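Local coordinates for protein polyguluronate lyase (Corynebacterium sp., PDB 1UAI) that probably cleaves the poly-alpha-L-guluronate blocks of alginate as a lyase, using a jelly-roll beta-sandwich, at residues 20-28 / 57-67; 106-116 / 126-134. All blocks are in the same frame, centred on the assembly; numbering follows the deposited sequence.

Contact 1. Residues 20-28 / 57-67; sequences LPIGSSGKP and RAAVNGVTTSG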
loop_
_atom_site.group_PDB
_atom_site.type_symbol
_atom_site.label_atom_id
_atom_site.label_comp_id
_atom_site.label_asym_id
_atom_site.label_seq_id
_atom_site.Cartn_x
_atom_site.Cartn_y
_atom_site.Cartn_z
ATOM N N LEU A 20 8.966 -6.784 1.087
ATOM C CA LEU A 20 8.269 -8.004 1.470
ATOM C C LEU A 20 8.221 -8.296 2.966
ATOM O O LEU A 20 8.886 -7.632 3.763
ATOM C CB LEU A 20 8.933 -9.178 0.747
ATOM C CG LEU A 20 9.035 -9.019 -0.771
ATOM C CD1 LEU A 20 10.061 -9.992 -1.328
ATOM C CD2 LEU A 20 7.669 -9.238 -1.402
ATOM N N PRO A 21 7.414 -9.295 3.364
ATOM C CA PRO A 21 7.276 -9.692 4.766
ATOM C C PRO A 21 8.172 -10.884 5.109
ATOM O O PRO A 21 7.970 -11.556 6.123
ATOM C CB PRO A 21 5.798 -10.027 4.876
ATOM C CG PRO A 21 5.530 -10.681 3.567
ATOM C CD PRO A 21 6.286 -9.819 2.567
ATOM N N ILE A 22 9.147 -11.148 4.242
ATOM C CA ILE A 22 10.101 -12.229 4.450
ATOM C C ILE A 22 11.500 -11.627 4.406
ATOM O O ILE A 22 11.671 -10.469 4.020
ATOM C CB ILE A 22 9.981 -13.331 3.365
ATOM C CG1 ILE A 22 10.168 -12.730 1.970
ATOM C CG2 ILE A 22 8.631 -14.023 3.478
ATOM C CD1 ILE A 22 10.135 -13.758 0.852
ATOM N N GLY A 23 12.491 -12.418 4.808
ATOM C CA GLY A 23 13.866 -11.958 4.823
ATOM C C GLY A 23 14.542 -12.371 6.114
ATOM O O GLY A 23 13.949 -13.074 6.935
ATOM N N SER A 24 15.787 -11.946 6.299
ATOM C CA SER A 24 16.515 -12.279 7.512
ATOM C C SER A 24 16.012 -11.406 8.655
ATOM O O SER A 24 15.312 -10.417 8.434
ATOM C CB SER A 24 18.021 -12.083 7.306
ATOM O OG SER A 24 18.320 -10.783 6.834
ATOM N N SER A 25 16.373 -11.782 9.877
ATOM C CA SER A 25 15.954 -11.069 11.077
ATOM C C SER A 25 16.023 -9.547 10.987
ATOM O O SER A 25 17.092 -8.970 10.789
ATOM C CB SER A 25 16.781 -11.544 12.274
ATOM O OG SER A 25 16.366 -10.900 13.466
ATOM N N GLY A 26 14.868 -8.905 11.136
ATOM C CA GLY A 26 14.797 -7.456 11.099
ATOM C C GLY A 26 15.188 -6.779 9.798
ATOM O O GLY A 26 15.434 -5.574 9.780
ATOM N N LYS A 27 15.240 -7.534 8.707
ATOM C CA LYS A 27 15.611 -6.967 7.416
ATOM C C LYS A 27 14.671 -7.436 6.309
ATOM O O LYS A 27 14.960 -8.403 5.606
ATOM C CB LYS A 27 17.053 -7.352 7.070
ATOM C CG LYS A 27 17.590 -6.724 5.791
ATOM C CD LYS A 27 18.984 -7.253 5.466
ATOM C CE LYS A 27 19.554 -6.626 4.201
ATOM N NZ LYS A 27 19.814 -5.168 4.360
ATOM N N PRO A 28 13.521 -6.761 6.146
ATOM C CA PRO A 28 12.570 -7.150 5.101
ATOM C C PRO A 28 13.229 -7.115 3.725
ATOM O O PRO A 28 13.881 -6.136 3.366
ATOM C CB PRO A 28 11.468 -6.101 5.231
ATOM C CG PRO A 28 11.491 -5.770 6.692
ATOM C CD PRO A 28 12.973 -5.673 6.976
ATOM N N ARG A 57 0.266 -10.016 0.398
ATOM C CA ARG A 57 -0.103 -10.590 1.686
ATOM C C ARG A 57 1.018 -10.410 2.697
ATOM O O ARG A 57 2.188 -10.606 2.375
ATOM C CB ARG A 57 -0.420 -12.084 1.540
ATOM C CG ARG A 57 -0.854 -12.746 2.847
ATOM C CD ARG A 57 -1.069 -14.250 2.705
ATOM N NE ARG A 57 -2.115 -14.571 1.739
ATOM C CZ ARG A 57 -2.535 -15.805 1.477
ATOM N NH1 ARG A 57 -1.998 -16.837 2.117
ATOM N NH2 ARG A 57 -3.485 -16.008 0.574
ATOM N N ALA A 58 0.651 -10.023 3.917
ATOM C CA ALA A 58 1.610 -9.846 5.001
ATOM C C ALA A 58 0.974 -10.363 6.288
ATOM O O ALA A 58 -0.040 -9.835 6.752
ATOM C CB ALA A 58 1.993 -8.376 5.149
ATOM N N ALA A 59 1.575 -11.410 6.850
ATOM C CA ALA A 59 1.087 -12.030 8.079
ATOM C C ALA A 59 1.641 -11.327 9.311
ATOM O O ALA A 59 2.675 -10.668 9.246
ATOM C CB ALA A 59 1.461 -13.506 8.098
ATOM N N VAL A 60 0.960 -11.491 10.440
ATOM C CA VAL A 60 1.370 -10.832 11.674
ATOM C C VAL A 60 2.761 -11.205 12.177
ATOM O O VAL A 60 3.366 -10.452 12.941
ATOM C CB VAL A 60 0.344 -11.081 12.809
ATOM C CG1 VAL A 60 -1.034 -10.608 12.365
ATOM C CG2 VAL A 60 0.314 -12.558 13.189
ATOM N N ASN A 61 3.269 -12.357 11.746
ATOM C CA ASN A 61 4.595 -12.808 12.162
ATOM C C ASN A 61 5.633 -12.461 11.098
ATOM O O ASN A 61 6.763 -12.949 11.134
ATOM C CB ASN A 61 4.586 -14.321 12.399
ATOM C CG ASN A 61 4.363 -15.108 11.123
ATOM O OD1 ASN A 61 3.852 -14.580 10.137
ATOM N ND2 ASN A 61 4.738 -16.382 11.138
ATOM N N GLY A 62 5.247 -11.606 10.156
ATOM C CA GLY A 62 6.152 -11.220 9.090
ATOM C C GLY A 62 7.377 -10.461 9.554
ATOM O O GLY A 62 7.397 -9.875 10.640
ATOM N N VAL A 63 8.409 -10.477 8.719
ATOM C CA VAL A 63 9.649 -9.786 9.018
ATOM C C VAL A 63 9.400 -8.282 8.975
ATOM O O VAL A 63 8.718 -7.779 8.077
ATOM C CB VAL A 63 10.745 -10.159 7.993
ATOM C CG1 VAL A 63 12.014 -9.364 8.262
ATOM C CG2 VAL A 63 11.029 -11.652 8.065
ATOM N N THR A 64 9.937 -7.574 9.960
ATOM C CA THR A 64 9.781 -6.130 10.038
ATOM C C THR A 64 11.141 -5.510 10.320
ATOM O O THR A 64 12.045 -6.183 10.814
ATOM C CB THR A 64 8.810 -5.725 11.167
ATOM O OG1 THR A 64 9.359 -6.108 12.435
ATOM C CG2 THR A 64 7.463 -6.405 10.977
ATOM N N THR A 65 11.278 -4.228 10.005
ATOM C CA THR A 65 12.532 -3.519 10.221
ATOM C C THR A 65 12.997 -3.642 11.670
ATOM O O THR A 65 12.270 -3.283 12.598
ATOM C CB THR A 65 12.390 -2.027 9.866
ATOM O OG1 THR A 65 11.928 -1.901 8.515
ATOM C CG2 THR A 65 13.729 -1.315 10.004
ATOM N N SER A 66 14.211 -4.158 11.845
ATOM C CA SER A 66 14.815 -4.341 13.163
ATOM C C SER A 66 14.177 -5.474 13.964
ATOM O O SER A 66 14.826 -6.081 14.816
ATOM C CB SER A 66 14.738 -3.041 13.970
ATOM O OG SER A 66 15.456 -2.000 13.330
ATOM N N GLY A 67 12.909 -5.760 13.684
ATOM C CA GLY A 67 12.215 -6.814 14.400
ATOM C C GLY A 67 11.011 -6.252 15.128
ATOM O O GLY A 67 10.164 -6.993 15.626
HETATM O O HOH W 1 7.848 -6.233 6.006
#
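Val-63 reaches into the curve that residues 20-28 make between Pro-21 and Pro-28, and it buries more area here than any other residue. Its CB lies 3.6 Å from Pro-21 O, the same oxygen that accepts the Val-63 N-H. From CB the branches part. CG1, anti to the backbone N (chi1 176°), runs on to the far wall of the curve, where it sits 3.5 Å from Ser-24 O and, a little farther off, beside Lys-27 N, Pro-28 N and Pro-28 CG. CG2, anti to the carbonyl carbon, meets the earlier part of the curve, 3.4 Å from Gly-23 O and also near Pro-21 O.

Two backbone hydrogen bonds tie the loops together, one at Val-63 itself and one three residues on, at Ser-66. Val-63 N to Pro-21 O is 2.8 Å and fairly straight at hydrogen (166°), yet the donor stands 53° above the carbonyl plane and so is not on a lone pair. At the turn of Ser-24 to Lys-27, which is type II, Ser-66 N gives the second bond to Gly-26 O. Gly-26 has the positive phi that favours glycine, and its CA comes within 3.0 Å of Thr-64 O in a CA-H...O contact.

The two proline rings lie against backbone. Pro-28 CG and CD rest on the peptide joining Thr-64 to Thr-65, while Pro-21 CG packs 3.5 Å from Arg-57 O and its CB faces the Ala-58 methyl. A water within hydrogen-bonding distance of both Leu-20 O and Val-63 O bridges the loops there.

The chemistry is therefore that of loop on loop: main-chain amides and carbonyls supply the polarity, valine and proline carbons fill between them, and Arg-57 O is left buried without a polar partner.

Contact 2. Residues 106-116 / 126-134; sequences LPEVKPHLVGA and TVFRLEGTS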
loop_
_atom_site.group_PDB
_atom_site.type_symbol
_atom_site.label_atom_id
_atom_site.label_comp_id
_atom_site.label_asym_id
_atom_site.label_seq_id
_atom_site.Cartn_x
_atom_site.Cartn_y
_atom_site.Cartn_z
ATOM N N LEU A 106 -8.142 -9.896 6.774
ATOM C CA LEU A 106 -7.687 -9.082 7.890
ATOM C C LEU A 106 -7.123 -9.946 9.003
ATOM O O LEU A 106 -7.553 -11.082 9.200
ATOM C CB LEU A 106 -8.850 -8.259 8.447
ATOM C CG LEU A 106 -9.429 -7.194 7.516
ATOM C CD1 LEU A 106 -10.723 -6.649 8.094
ATOM C CD2 LEU A 106 -8.410 -6.080 7.323
ATOM N N PRO A 107 -6.140 -9.420 9.743
ATOM C CA PRO A 107 -5.563 -10.200 10.838
ATOM C C PRO A 107 -6.570 -10.341 11.976
ATOM O O PRO A 107 -7.530 -9.570 12.076
ATOM C CB PRO A 107 -4.334 -9.384 11.235
ATOM C CG PRO A 107 -4.727 -7.978 10.885
ATOM C CD PRO A 107 -5.434 -8.139 9.567
ATOM N N GLU A 108 -6.350 -11.338 12.824
ATOM C CA GLU A 108 -7.217 -11.588 13.967
ATOM C C GLU A 108 -6.987 -10.543 15.055
ATOM O O GLU A 108 -5.940 -9.898 15.096
ATOM C CB GLU A 108 -6.921 -12.974 14.552
ATOM C CG GLU A 108 -7.228 -14.143 13.633
ATOM C CD GLU A 108 -8.714 -14.315 13.393
ATOM O OE1 GLU A 108 -9.475 -14.315 14.384
ATOM O OE2 GLU A 108 -9.121 -14.457 12.221
ATOM N N VAL A 109 -7.986 -10.385 15.922
ATOM C CA VAL A 109 -7.937 -9.479 17.069
ATOM C C VAL A 109 -7.883 -7.981 16.770
ATOM O O VAL A 109 -8.675 -7.210 17.311
ATOM C CB VAL A 109 -6.745 -9.838 17.989
ATOM C CG1 VAL A 109 -6.838 -9.057 19.284
ATOM C CG2 VAL A 109 -6.730 -11.334 18.267
ATOM N N LYS A 110 -6.931 -7.581 15.932
ATOM C CA LYS A 110 -6.734 -6.188 15.535
ATOM C C LYS A 110 -6.812 -6.222 14.010
ATOM O O LYS A 110 -5.789 -6.232 13.322
ATOM C CB LYS A 110 -5.353 -5.718 16.002
ATOM C CG LYS A 110 -5.076 -4.232 15.841
ATOM C CD LYS A 110 -3.718 -3.871 16.431
ATOM C CE LYS A 110 -3.471 -2.370 16.420
ATOM N NZ LYS A 110 -3.420 -1.812 15.041
ATOM N N PRO A 111 -8.039 -6.251 13.462
ATOM C CA PRO A 111 -8.283 -6.304 12.016
ATOM C C PRO A 111 -8.009 -4.996 11.286
ATOM O O PRO A 111 -8.910 -4.412 10.678
ATOM C CB PRO A 111 -9.747 -6.715 11.949
ATOM C CG PRO A 111 -10.330 -5.948 13.096
ATOM C CD PRO A 111 -9.310 -6.143 14.205
ATOM N N HIS A 112 -6.751 -4.561 11.326
ATOM C CA HIS A 112 -6.332 -3.302 10.720
ATOM C C HIS A 112 -5.360 -3.532 9.566
ATOM O O HIS A 112 -4.375 -4.258 9.705
ATOM C CB HIS A 112 -5.675 -2.424 11.784
ATOM C CG HIS A 112 -6.560 -2.113 12.954
ATOM N ND1 HIS A 112 -6.120 -1.387 14.039
ATOM C CD2 HIS A 112 -7.856 -2.416 13.204
ATOM C CE1 HIS A 112 -7.106 -1.254 14.907
ATOM N NE2 HIS A 112 -8.171 -1.868 14.425
ATOM N N LEU A 113 -5.617 -2.870 8.441
ATOM C CA LEU A 113 -4.803 -3.047 7.247
ATOM C C LEU A 113 -4.767 -1.782 6.388
ATOM O O LEU A 113 -5.804 -1.171 6.132
ATOM C CB LEU A 113 -5.385 -4.219 6.451
ATOM C CG LEU A 113 -4.812 -4.612 5.091
ATOM C CD1 LEU A 113 -3.335 -4.945 5.211
ATOM C CD2 LEU A 113 -5.590 -5.805 4.559
ATOM N N VAL A 114 -3.573 -1.400 5.943
ATOM C CA VAL A 114 -3.390 -0.209 5.111
ATOM C C VAL A 114 -3.133 -0.638 3.659
ATOM O O VAL A 114 -2.271 -1.482 3.398
ATOM C CB VAL A 114 -2.216 0.642 5.654
ATOM C CG1 VAL A 114 -1.844 1.734 4.670
ATOM C CG2 VAL A 114 -2.613 1.251 6.992
ATOM N N GLY A 115 -3.879 -0.051 2.721
ATOM C CA GLY A 115 -3.752 -0.433 1.321
ATOM C C GLY A 115 -3.141 0.546 0.333
ATOM O O GLY A 115 -2.869 0.177 -0.810
ATOM N N ALA A 116 -2.946 1.789 0.750
ATOM C CA ALA A 116 -2.335 2.789 -0.112
ATOM C C ALA A 116 -1.947 3.973 0.743
ATOM O O ALA A 116 -2.596 4.253 1.754
ATOM C CB ALA A 116 -3.307 3.226 -1.202
ATOM N N THR A 126 -0.985 10.394 4.774
ATOM C CA THR A 126 -2.396 10.032 4.701
ATOM C C THR A 126 -2.455 8.684 4.000
ATOM O O THR A 126 -1.745 8.457 3.019
ATOM C CB THR A 126 -3.227 11.086 3.925
ATOM O OG1 THR A 126 -4.567 10.607 3.759
ATOM C CG2 THR A 126 -2.618 11.377 2.565
ATOM N N VAL A 127 -3.283 7.782 4.519
ATOM C CA VAL A 127 -3.395 6.447 3.948
ATOM C C VAL A 127 -4.838 5.947 3.953
ATOM O O VAL A 127 -5.699 6.505 4.638
ATOM C CB VAL A 127 -2.533 5.417 4.755
ATOM C CG1 VAL A 127 -1.201 6.031 5.151
ATOM C CG2 VAL A 127 -3.283 4.951 5.995
ATOM N N PHE A 128 -5.085 4.906 3.160
ATOM C CA PHE A 128 -6.389 4.246 3.106
ATOM C C PHE A 128 -6.217 3.111 4.111
ATOM O O PHE A 128 -5.410 2.197 3.903
ATOM C CB PHE A 128 -6.665 3.686 1.709
ATOM C CG PHE A 128 -7.195 4.704 0.733
ATOM C CD1 PHE A 128 -8.521 4.653 0.307
ATOM C CD2 PHE A 128 -6.370 5.705 0.226
ATOM C CE1 PHE A 128 -9.017 5.581 -0.608
ATOM C CE2 PHE A 128 -6.856 6.639 -0.690
ATOM C CZ PHE A 128 -8.181 6.574 -1.106
ATOM N N ARG A 129 -6.975 3.185 5.199
ATOM C CA ARG A 129 -6.873 2.228 6.289
ATOM C C ARG A 129 -8.193 1.541 6.614
ATOM O O ARG A 129 -9.188 2.201 6.926
ATOM C CB ARG A 129 -6.360 2.967 7.531
ATOM C CG ARG A 129 -6.226 2.122 8.787
ATOM C CD ARG A 129 -5.876 2.987 9.998
ATOM N NE ARG A 129 -5.697 2.176 11.199
ATOM C CZ ARG A 129 -4.518 1.840 11.713
ATOM N NH1 ARG A 129 -3.394 2.254 11.147
ATOM N NH2 ARG A 129 -4.464 1.058 12.785
ATOM N N LEU A 130 -8.199 0.214 6.547
ATOM C CA LEU A 130 -9.396 -0.549 6.867
ATOM C C LEU A 130 -9.287 -1.157 8.260
ATOM O O LEU A 130 -8.257 -1.736 8.618
ATOM C CB LEU A 130 -9.614 -1.683 5.856
ATOM C CG LEU A 130 -10.827 -2.589 6.117
ATOM C CD1 LEU A 130 -12.110 -1.777 5.975
ATOM C CD2 LEU A 130 -10.831 -3.760 5.146
ATOM N N GLU A 131 -10.348 -0.994 9.045
ATOM C CA GLU A 131 -10.437 -1.574 10.383
ATOM C C GLU A 131 -11.790 -2.282 10.398
ATOM O O GLU A 131 -12.832 -1.636 10.509
ATOM C CB GLU A 131 -10.388 -0.491 11.468
ATOM C CG GLU A 131 -9.136 0.372 11.410
ATOM C CD GLU A 131 -8.930 1.223 12.652
ATOM O OE1 GLU A 131 -9.905 1.460 13.397
ATOM O OE2 GLU A 131 -7.786 1.668 12.881
ATOM N N GLY A 132 -11.776 -3.606 10.258
ATOM C CA GLY A 132 -13.021 -4.357 10.231
ATOM C C GLY A 132 -13.762 -4.040 8.943
ATOM O O GLY A 132 -13.309 -4.405 7.857
ATOM N N THR A 133 -14.906 -3.368 9.052
ATOM C CA THR A 133 -15.672 -2.981 7.873
ATOM C C THR A 133 -15.663 -1.460 7.731
ATOM O O THR A 133 -16.391 -0.902 6.913
ATOM C CB THR A 133 -17.143 -3.464 7.940
ATOM O OG1 THR A 133 -17.809 -2.839 9.042
ATOM C CG2 THR A 133 -17.199 -4.972 8.112
ATOM N N SER A 134 -14.832 -0.793 8.528
ATOM C CA SER A 134 -14.736 0.658 8.478
ATOM C C SER A 134 -13.466 1.096 7.771
ATOM O O SER A 134 -12.357 0.866 8.257
ATOM C CB SER A 134 -14.777 1.249 9.889
ATOM O OG SER A 134 -16.069 1.112 10.454
HETATM O O HOH W 2 -2.489 0.833 14.872
#
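Glu-131 lies flat over the His-112 ring, carboxylate and imidazole planes only 6° apart, with OE2 3.6 Å above the ring centre. Its CG adds a CH-pi contact on the same face, 3.9 Å from the centroid, while Lys-110 CG covers the opposite face toward the rim. The Arg-129 guanidinium, turned 65° from the ring, is held from its own strand: NE donates to Glu-131 OE2 at 2.7 Å, on the anti side of the carboxylate. Lys-110, bent at its last torsion (chi4 -63°), brings NZ to 2.9 Å from His-112 ND1; NZ also hydrogen-bonds Gln-197 O. Lys-110 NZ and Arg-129 NH2 come within 3.8 Å, which the Glu-131 to Arg-129 salt bridge and a water accepting from both cations probably ease.

Farther along this face Val-114 crosses Val-127 at about a right angle, CG1 to CB 3.7 Å. Beneath them the strands pair antiparallel, Leu-113 and Leu-130 exchanging both backbone bonds. On the Leu-113 side, Leu-106 CD2 meets Leu-130 CD2 at 4.0 Å.

This hairpin is flanked by strands 194-196 and 134-139; its leucine face packs on Phe-103 of strand 95-105, in the other sheet of the sandwich, and Phe-128 meets Phe-99 and Phe-162 edge-to-face.

Contact 2 is the more deeply placed, its centre about 11 Å from the chain centre against about 15 Å for contact 1, with no exposed residue among those touching. It pairs neighbouring strands of one sheet, with regular backbone bonds, an apolar face toward the sandwich interior and charged groups on the other. Contact 1 is partly buried and joins loops beside strands of the two different sheets, 27-31 and 54-59, through irregular backbone bonds and apolar carbons, without a salt bridge. The two centres are about 18 Å apart, yet the loops meet directly: Val-60 CG1 packs 3.7 Å from Pro-107 CB, and Asn-210 lies beside both residues.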